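Local coordinates for antigen TpF1 (Treponema pallidum, PDB 2FJC), which binds iron as a mini-ferritin of the Dps family, and probably oxidises and stores it within a twelve-subunit shell, at residues F110-S114 with L143-I147; Q17-H21 with R116-T120; V22-L28 with Y83-I89. All coordinates share one frame; numbering follows the deposited sequence.

Contact 1: residues F110-S114 with L143-I147; sequences FEYLS and LGKAI
Phe-110 reaches from helix 99-127 across to helix 130-154, where Leu-143, Ala-146 and Ile-147 receive it at three different places. Leu-143 sends its CD2 methyl over one face of the ring in a CH-pi contact, 4.1 Å from the Phe-110 centroid and 26° off the normal. Ala-146 CB approaches the CD2-CE2 side of the ring obliquely, 3.8 Å from Phe-110 CE2. The stem of the ring is touched too: Ile-147 CG1 lies 3.6 Å from Phe-110 CB. With chi1 at -82°, CG of Phe-110 stands opposite its own carbonyl carbon, which turns the ring in among these groups and into an edge-to-face pairing with Tyr-54.

The two leucine branches divide the work, for CD1 of Leu-143 goes to the next turn and rests 4.0 Å from Leu-113 CB, close to the backbone of Ser-114. Ile-147 splits in a similar way. Its CD1 sits 3.7 Å from Phe-110 O and also meets Ser-114 CB, while CG2 lies 3.9 Å from Glu-111 CG, at the less buried margin. Beyond that methylene, the Glu-111 carboxylate pairs with Lys-107. The short segments run antiparallel at 150°, their axes 9.8 Å apart, as expected of the last two helices, joined by a short turn, in the four-helix bundle of the ferritin fold.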
loop_
_atom_site.group_PDB
_atom_site.type_symbol
_atom_site.label_atom_id
_atom_site.label_comp_id
_atom_site.label_asym_id
_atom_site.label_seq_id
_atom_site.Cartn_x
_atom_site.Cartn_y
_atom_site.Cartn_z
ATOM N N PHE B 110 -31.664 9.317 -12.118
ATOM C CA PHE B 110 -30.423 9.267 -12.872
ATOM C C PHE B 110 -30.725 9.598 -14.331
ATOM O O PHE B 110 -29.977 10.327 -14.976
ATOM C CB PHE B 110 -29.785 7.878 -12.776
ATOM C CG PHE B 110 -28.984 7.654 -11.513
ATOM C CD1 PHE B 110 -28.805 8.681 -10.585
ATOM C CD2 PHE B 110 -28.369 6.419 -11.278
ATOM C CE1 PHE B 110 -28.022 8.480 -9.448
ATOM C CE2 PHE B 110 -27.584 6.212 -10.142
ATOM C CZ PHE B 110 -27.411 7.242 -9.226
ATOM N N GLU B 111 -31.827 9.063 -14.846
ATOM C CA GLU B 111 -32.207 9.319 -16.226
ATOM C C GLU B 111 -32.571 10.791 -16.399
ATOM O O GLU B 111 -32.221 11.404 -17.402
ATOM C CB GLU B 111 -33.374 8.409 -16.631
ATOM C CG GLU B 111 -32.992 6.937 -16.649
ATOM C CD GLU B 111 -34.182 6.007 -16.832
ATOM O OE1 GLU B 111 -35.223 6.232 -16.184
ATOM O OE2 GLU B 111 -34.069 5.036 -17.609
ATOM N N TYR B 112 -33.262 11.357 -15.418
ATOM C CA TYR B 112 -33.613 12.762 -15.493
ATOM C C TYR B 112 -32.321 13.578 -15.534
ATOM O O TYR B 112 -32.191 14.479 -16.358
ATOM C CB TYR B 112 -34.480 13.175 -14.298
ATOM C CG TYR B 112 -34.475 14.659 -14.012
ATOM C CD1 TYR B 112 -33.485 15.231 -13.211
ATOM C CD2 TYR B 112 -35.455 15.500 -14.546
ATOM C CE1 TYR B 112 -33.467 16.600 -12.947
ATOM C CE2 TYR B 112 -35.447 16.874 -14.287
ATOM C CZ TYR B 112 -34.446 17.414 -13.486
ATOM O OH TYR B 112 -34.399 18.771 -13.239
ATOM N N LEU B 113 -31.369 13.262 -14.657
ATOM C CA LEU B 113 -30.090 13.980 -14.647
ATOM C C LEU B 113 -29.368 13.814 -15.973
ATOM O O LEU B 113 -28.787 14.758 -16.499
ATOM C CB LEU B 113 -29.166 13.478 -13.530
ATOM C CG LEU B 113 -29.414 14.005 -12.117
ATOM C CD1 LEU B 113 -28.428 13.376 -11.157
ATOM C CD2 LEU B 113 -29.275 15.515 -12.112
ATOM N N SER B 114 -29.405 12.601 -16.508
ATOM C CA SER B 114 -28.748 12.309 -17.765
ATOM C C SER B 114 -29.244 13.205 -18.902
ATOM O O SER B 114 -28.440 13.758 -19.649
ATOM C CB SER B 114 -28.955 10.845 -18.131
ATOM O OG SER B 114 -28.203 10.491 -19.280
ATOM N N LEU B 143 -23.131 7.945 -15.193
ATOM C CA LEU B 143 -24.584 7.838 -15.089
ATOM C C LEU B 143 -25.085 6.751 -16.034
ATOM O O LEU B 143 -25.938 5.954 -15.677
ATOM C CB LEU B 143 -25.268 9.155 -15.450
ATOM C CG LEU B 143 -25.400 10.208 -14.355
ATOM C CD1 LEU B 143 -26.001 11.456 -14.953
ATOM C CD2 LEU B 143 -26.271 9.692 -13.224
ATOM N N GLY B 144 -24.536 6.725 -17.241
ATOM C CA GLY B 144 -24.954 5.742 -18.215
ATOM C C GLY B 144 -24.723 4.332 -17.736
ATOM O O GLY B 144 -25.556 3.453 -17.940
ATOM N N LYS B 145 -23.586 4.109 -17.093
ATOM C CA LYS B 145 -23.271 2.790 -16.598
ATOM C C LYS B 145 -24.223 2.417 -15.462
ATOM O O LYS B 145 -24.730 1.292 -15.424
ATOM C CB LYS B 145 -21.816 2.725 -16.125
ATOM C CG LYS B 145 -21.353 1.314 -15.796
ATOM C CD LYS B 145 -19.856 1.261 -15.504
ATOM C CE LYS B 145 -19.362 -0.182 -15.330
ATOM N NZ LYS B 145 -19.578 -1.002 -16.571
ATOM N N ALA B 146 -24.479 3.359 -14.555
ATOM C CA ALA B 146 -25.373 3.096 -13.427
ATOM C C ALA B 146 -26.813 2.848 -13.898
ATOM O O ALA B 146 -27.492 1.959 -13.393
ATOM C CB ALA B 146 -25.333 4.256 -12.429
ATOM N N ILE B 147 -27.270 3.637 -14.862
ATOM C CA ILE B 147 -28.614 3.495 -15.395
ATOM C C ILE B 147 -28.757 2.107 -16.025
ATOM O O ILE B 147 -29.762 1.413 -15.821
ATOM C CB ILE B 147 -28.895 4.601 -16.442
ATOM C CG1 ILE B 147 -29.000 5.952 -15.728
ATOM C CG2 ILE B 147 -30.172 4.301 -17.220
ATOM C CD1 ILE B 147 -29.104 7.138 -16.666
#

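Contact 2: residues Q17-H21 with R116-T120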
loop_
_atom_site.group_PDB
_atom_site.type_symbol
_atom_site.label_atom_id
_atom_site.label_comp_id
_atom_site.label_asym_id
_atom_site.label_seq_id
_atom_site.Cartn_x
_atom_site.Cartn_y
_atom_site.Cartn_z
ATOM N N GLN B 17 -27.412 26.204 -16.316
ATOM C CA GLN B 17 -27.552 24.756 -16.311
ATOM C C GLN B 17 -26.768 24.182 -15.138
ATOM O O GLN B 17 -27.283 23.360 -14.372
ATOM C CB GLN B 17 -27.017 24.174 -17.621
ATOM C CG GLN B 17 -27.982 24.266 -18.797
ATOM C CD GLN B 17 -29.190 23.364 -18.608
ATOM O OE1 GLN B 17 -29.095 22.134 -18.727
ATOM N NE2 GLN B 17 -30.334 23.967 -18.289
ATOM N N LEU B 18 -25.519 24.625 -14.997
ATOM C CA LEU B 18 -24.652 24.170 -13.914
ATOM C C LEU B 18 -25.290 24.413 -12.542
ATOM O O LEU B 18 -25.271 23.537 -11.683
ATOM C CB LEU B 18 -23.297 24.867 -14.012
ATOM C CG LEU B 18 -22.181 24.096 -14.724
ATOM C CD1 LEU B 18 -22.713 23.260 -15.877
ATOM C CD2 LEU B 18 -21.140 25.080 -15.194
ATOM N N ARG B 19 -25.859 25.597 -12.347
ATOM C CA ARG B 19 -26.512 25.939 -11.089
ATOM C C ARG B 19 -27.609 24.941 -10.789
ATOM O O ARG B 19 -27.786 24.525 -9.649
ATOM C CB ARG B 19 -27.113 27.350 -11.144
ATOM C CG ARG B 19 -26.120 28.446 -10.771
ATOM C CD ARG B 19 -26.631 29.835 -11.113
ATOM N NE ARG B 19 -27.936 30.130 -10.522
ATOM C CZ ARG B 19 -28.147 30.398 -9.232
ATOM N NH1 ARG B 19 -27.134 30.406 -8.370
ATOM N NH2 ARG B 19 -29.375 30.682 -8.805
ATOM N N GLN B 20 -28.351 24.550 -11.813
ATOM C CA GLN B 20 -29.412 23.593 -11.606
ATOM C C GLN B 20 -28.839 22.214 -11.284
ATOM O O GLN B 20 -29.377 21.496 -10.445
ATOM C CB GLN B 20 -30.322 23.492 -12.822
ATOM C CG GLN B 20 -31.403 22.460 -12.588
ATOM C CD GLN B 20 -32.439 22.424 -13.672
ATOM O OE1 GLN B 20 -32.137 22.094 -14.828
ATOM N NE2 GLN B 20 -33.682 22.759 -13.311
ATOM N N HIS B 21 -27.753 21.841 -11.952
ATOM C CA HIS B 21 -27.136 20.544 -11.689
ATOM C C HIS B 21 -26.720 20.437 -10.228
ATOM O O HIS B 21 -26.951 19.417 -9.584
ATOM C CB HIS B 21 -25.911 20.332 -12.575
ATOM C CG HIS B 21 -26.220 20.325 -14.034
ATOM N ND1 HIS B 21 -27.440 19.924 -14.526
ATOM C CD2 HIS B 21 -25.454 20.614 -15.111
ATOM C CE1 HIS B 21 -27.412 19.960 -15.845
ATOM N NE2 HIS B 21 -26.219 20.373 -16.226
ATOM N N ARG B 116 -30.734 16.071 -18.566
ATOM C CA ARG B 116 -30.378 17.441 -18.240
ATOM C C ARG B 116 -28.894 17.699 -18.504
ATOM O O ARG B 116 -28.531 18.732 -19.058
ATOM C CB ARG B 116 -30.735 17.768 -16.788
ATOM C CG ARG B 116 -32.238 17.734 -16.545
ATOM C CD ARG B 116 -32.709 18.965 -15.793
ATOM N NE ARG B 116 -32.416 20.195 -16.521
ATOM C CZ ARG B 116 -32.947 20.510 -17.698
ATOM N NH1 ARG B 116 -32.621 21.652 -18.291
ATOM N NH2 ARG B 116 -33.811 19.686 -18.279
ATOM N N PHE B 117 -28.040 16.756 -18.123
ATOM C CA PHE B 117 -26.606 16.906 -18.344
ATOM C C PHE B 117 -26.278 16.923 -19.828
ATOM O O PHE B 117 -25.389 17.648 -20.264
ATOM C CB PHE B 117 -25.814 15.780 -17.674
ATOM C CG PHE B 117 -25.632 15.956 -16.190
ATOM C CD1 PHE B 117 -25.108 17.130 -15.672
ATOM C CD2 PHE B 117 -25.960 14.936 -15.310
ATOM C CE1 PHE B 117 -24.913 17.283 -14.302
ATOM C CE2 PHE B 117 -25.767 15.083 -13.942
ATOM C CZ PHE B 117 -25.243 16.261 -13.439
ATOM N N SER B 118 -26.995 16.118 -20.605
ATOM C CA SER B 118 -26.771 16.073 -22.041
ATOM C C SER B 118 -27.023 17.435 -22.688
ATOM O O SER B 118 -26.320 17.821 -23.616
ATOM C CB SER B 118 -27.668 15.023 -22.690
ATOM O OG SER B 118 -27.156 13.723 -22.493
ATOM N N GLN B 119 -28.019 18.163 -22.198
ATOM C CA GLN B 119 -28.310 19.472 -22.762
ATOM C C GLN B 119 -27.115 20.383 -22.525
ATOM O O GLN B 119 -26.725 21.152 -23.400
ATOM C CB GLN B 119 -29.560 20.076 -22.120
ATOM C CG GLN B 119 -30.764 19.161 -22.179
ATOM C CD GLN B 119 -31.967 19.734 -21.457
ATOM O OE1 GLN B 119 -31.841 20.324 -20.377
ATOM N NE2 GLN B 119 -33.147 19.553 -22.041
ATOM N N THR B 120 -26.532 20.278 -21.337
ATOM C CA THR B 120 -25.389 21.090 -20.988
ATOM C C THR B 120 -24.182 20.707 -21.837
ATOM O O THR B 120 -23.448 21.574 -22.304
ATOM C CB THR B 120 -25.038 20.927 -19.515
ATOM O OG1 THR B 120 -26.184 21.247 -18.722
ATOM C CG2 THR B 120 -23.899 21.859 -19.136
#
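The antiparallel pairing of helices 8-38 and 99-127 in the ferritin four-helix bundle brings His-21 against Thr-120 and Phe-117, the two short segments running at 154°. His-21 NE2 and Thr-120 OG1 share a hydrogen bond of 2.6 Å whose proton may sit on either atom. The imidazole is sandwiched: Phe-117 CD1 stands 3.4 Å above one face of the His-21 ring, and on the opposite face Gln-17 O lies 3.2 Å above the ring plane. Both are over its centre, so the tilt of the ring is fixed while its edge meets the threonine. The two aromatic planes meet obliquely, at 49°. Elsewhere on its ring Phe-117 packs in the bundle interior, on Ile-139 and Leu-143 of helix 130-154.

A more polar margin flanks this pair. Gln-20, its chain extended with CG opposite the backbone N, crosses Arg-116 at about a right angle, and Arg-116 NE gives Gln-20 OE1 a weak bond of 2.6 Å, bent to 127°. At the other side of the threonine, Leu-18 turns its end back toward the partner helix and sets CD1 3.7 Å from Thr-120 CG2.

Contact 3: residues V22-L28 with Y83-I89; sequences VADLGVL and YLALSGI
Asp-24 OD1 takes two hydrogen bonds from the turn that follows helix 80-86. Gly-88 N comes to its syn lone pair at 2.7 Å, with an N-H...O angle of 155°, and Ser-87 OG donates to its anti lone pair at 2.8 Å. The second carboxylate oxygen, OD2, bonds to Tyr-112 OH on helix 99-127, so a buried carboxylate is gripped through both oxygens, which restrains its rotation. Ser-87 passes the chain of bonds on: with OG opposite its own backbone N (chi1 -174°), the hydroxyl accepts from Ile-89 N at 3.0 Å and closes an ST turn. A methyl packs against the same hydroxyl, Val-27 CG2 lying 3.4 Å from Ser-87 OG.

The short helix 80-86 sits in the connection between the second and third bundle helices, a hallmark of Dps proteins, and it lies here against the outer flank of helix 8-38. Tyr-83 lays its ring along that flank, CD1 3.5 Å from Ala-23 CA, with Val-22 O over one face and the hydroxyl bonded to Pro-77 O. Next to it, Ala-23 CB and Leu-86 CB meet at 3.6 Å. Val-27 packs on Met-80, and Tyr-83 on Ile-30, both of a neighbouring subunit. Past the turn, Ile-89 folds back over helix 8-38: its CD1 reaches Asp-24 CB at 3.8 Å, and its side chain runs past that of Val-27 in the opposite direction, Ile-89 CG2 3.9 Å from Val-27 CG1.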
loop_
_atom_site.group_PDB
_atom_site.type_symbol
_atom_site.label_atom_id
_atom_site.label_comp_id
_atom_site.label_asym_id
_atom_site.label_seq_id
_atom_site.Cartn_x
_atom_site.Cartn_y
_atom_site.Cartn_z
ATOM N N VAL B 22 -26.105 21.495 -9.712
ATOM C CA VAL B 22 -25.671 21.509 -8.325
ATOM C C VAL B 22 -26.872 21.278 -7.416
ATOM O O VAL B 22 -26.822 20.466 -6.492
ATOM C CB VAL B 22 -25.006 22.851 -7.965
ATOM C CG1 VAL B 22 -24.753 22.921 -6.477
ATOM C CG2 VAL B 22 -23.703 22.994 -8.731
ATOM N N ALA B 23 -27.953 21.992 -7.695
ATOM C CA ALA B 23 -29.164 21.867 -6.917
ATOM C C ALA B 23 -29.727 20.445 -6.981
ATOM O O ALA B 23 -30.070 19.865 -5.956
ATOM C CB ALA B 23 -30.198 22.863 -7.409
ATOM N N ASP B 24 -29.812 19.882 -8.180
ATOM C CA ASP B 24 -30.341 18.537 -8.341
ATOM C C ASP B 24 -29.453 17.508 -7.665
ATOM O O ASP B 24 -29.952 16.590 -7.016
ATOM C CB ASP B 24 -30.511 18.186 -9.828
ATOM C CG ASP B 24 -31.677 18.930 -10.486
ATOM O OD1 ASP B 24 -32.586 19.399 -9.770
ATOM O OD2 ASP B 24 -31.700 19.035 -11.728
ATOM N N LEU B 25 -28.139 17.656 -7.820
ATOM C CA LEU B 25 -27.188 16.740 -7.205
ATOM C C LEU B 25 -27.326 16.826 -5.690
ATOM O O LEU B 25 -27.327 15.803 -5.002
ATOM C CB LEU B 25 -25.752 17.094 -7.611
ATOM C CG LEU B 25 -25.073 16.322 -8.751
ATOM C CD1 LEU B 25 -26.045 15.421 -9.488
ATOM C CD2 LEU B 25 -24.441 17.317 -9.701
ATOM N N GLY B 26 -27.447 18.051 -5.182
ATOM C CA GLY B 26 -27.589 18.246 -3.750
ATOM C C GLY B 26 -28.807 17.511 -3.228
ATOM O O GLY B 26 -28.740 16.801 -2.223
ATOM N N VAL B 27 -29.928 17.672 -3.924
ATOM C CA VAL B 27 -31.164 17.021 -3.530
ATOM C C VAL B 27 -31.036 15.497 -3.628
ATOM O O VAL B 27 -31.474 14.773 -2.741
ATOM C CB VAL B 27 -32.345 17.509 -4.409
ATOM C CG1 VAL B 27 -33.573 16.670 -4.144
ATOM C CG2 VAL B 27 -32.650 18.975 -4.100
ATOM N N LEU B 28 -30.424 15.017 -4.704
ATOM C CA LEU B 28 -30.252 13.586 -4.903
ATOM C C LEU B 28 -29.387 12.984 -3.802
ATOM O O LEU B 28 -29.626 11.862 -3.352
ATOM C CB LEU B 28 -29.577 13.317 -6.237
ATOM C CG LEU B 28 -30.124 12.169 -7.068
ATOM C CD1 LEU B 28 -29.059 11.767 -8.058
ATOM C CD2 LEU B 28 -30.529 10.999 -6.193
ATOM N N TYR B 83 -31.385 25.146 -3.220
ATOM C CA TYR B 83 -31.512 23.871 -3.909
ATOM C C TYR B 83 -32.967 23.487 -4.109
ATOM O O TYR B 83 -33.364 23.082 -5.199
ATOM C CB TYR B 83 -30.779 22.765 -3.146
ATOM C CG TYR B 83 -29.284 22.981 -3.056
ATOM C CD1 TYR B 83 -28.604 23.747 -4.018
ATOM C CD2 TYR B 83 -28.544 22.423 -2.017
ATOM C CE1 TYR B 83 -27.234 23.950 -3.936
ATOM C CE2 TYR B 83 -27.168 22.622 -1.928
ATOM C CZ TYR B 83 -26.520 23.386 -2.887
ATOM O OH TYR B 83 -25.165 23.586 -2.783
ATOM N N LEU B 84 -33.768 23.617 -3.059
ATOM C CA LEU B 84 -35.184 23.283 -3.165
ATOM C C LEU B 84 -35.873 24.194 -4.169
ATOM O O LEU B 84 -36.847 23.794 -4.809
ATOM C CB LEU B 84 -35.874 23.400 -1.805
ATOM C CG LEU B 84 -35.504 22.298 -0.809
ATOM C CD1 LEU B 84 -36.258 22.496 0.492
ATOM C CD2 LEU B 84 -35.828 20.943 -1.410
ATOM N N ALA B 85 -35.357 25.407 -4.317
ATOM C CA ALA B 85 -35.933 26.357 -5.257
ATOM C C ALA B 85 -35.524 26.090 -6.710
ATOM O O ALA B 85 -36.278 26.388 -7.633
ATOM C CB ALA B 85 -35.532 27.775 -4.864
ATOM N N LEU B 86 -34.338 25.524 -6.914
ATOM C CA LEU B 86 -33.839 25.267 -8.259
ATOM C C LEU B 86 -34.009 23.839 -8.748
ATOM O O LEU B 86 -34.130 23.590 -9.951
ATOM C CB LEU B 86 -32.354 25.617 -8.325
ATOM C CG LEU B 86 -31.955 27.057 -8.021
ATOM C CD1 LEU B 86 -30.448 27.144 -7.778
ATOM C CD2 LEU B 86 -32.385 27.945 -9.184
ATOM N N SER B 87 -34.009 22.898 -7.819
ATOM C CA SER B 87 -34.094 21.491 -8.172
ATOM C C SER B 87 -35.353 21.008 -8.872
ATOM O O SER B 87 -36.466 21.395 -8.523
ATOM C CB SER B 87 -33.872 20.628 -6.932
ATOM O OG SER B 87 -33.805 19.260 -7.283
ATOM N N GLY B 88 -35.151 20.142 -9.859
ATOM C CA GLY B 88 -36.254 19.561 -10.590
ATOM C C GLY B 88 -36.473 18.153 -10.068
ATOM O O GLY B 88 -37.251 17.383 -10.631
ATOM N N ILE B 89 -35.775 17.809 -8.990
ATOM C CA ILE B 89 -35.908 16.491 -8.393
ATOM C C ILE B 89 -36.713 16.571 -7.102
ATOM O O ILE B 89 -36.407 17.354 -6.197
ATOM C CB ILE B 89 -34.531 15.863 -8.090
ATOM C CG1 ILE B 89 -33.802 15.556 -9.397
ATOM C CG2 ILE B 89 -34.705 14.589 -7.286
ATOM C CD1 ILE B 89 -32.444 14.939 -9.206
#

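Helix 99-127 carries one side of both contact 1 and contact 2, whose centres lie 13 Å apart, and helix 8-38 serves contacts 2 and 3, 11 Å apart; contacts 1 and 3 are 16 Å apart. Along the chain contact 3 is nested within the loop closed by contact 2, contact 1 follows contact 3 in series, and the segments of contacts 1 and 2 alternate. Phe-117 touches both Leu-143 and Leu-25, joining the three contacts through the interior. Together they tie the short connecting helix 80-86 and three long helices into one bundle, whose remaining helix, 44-71, bears the iron ligands Asp-63 and Glu-67.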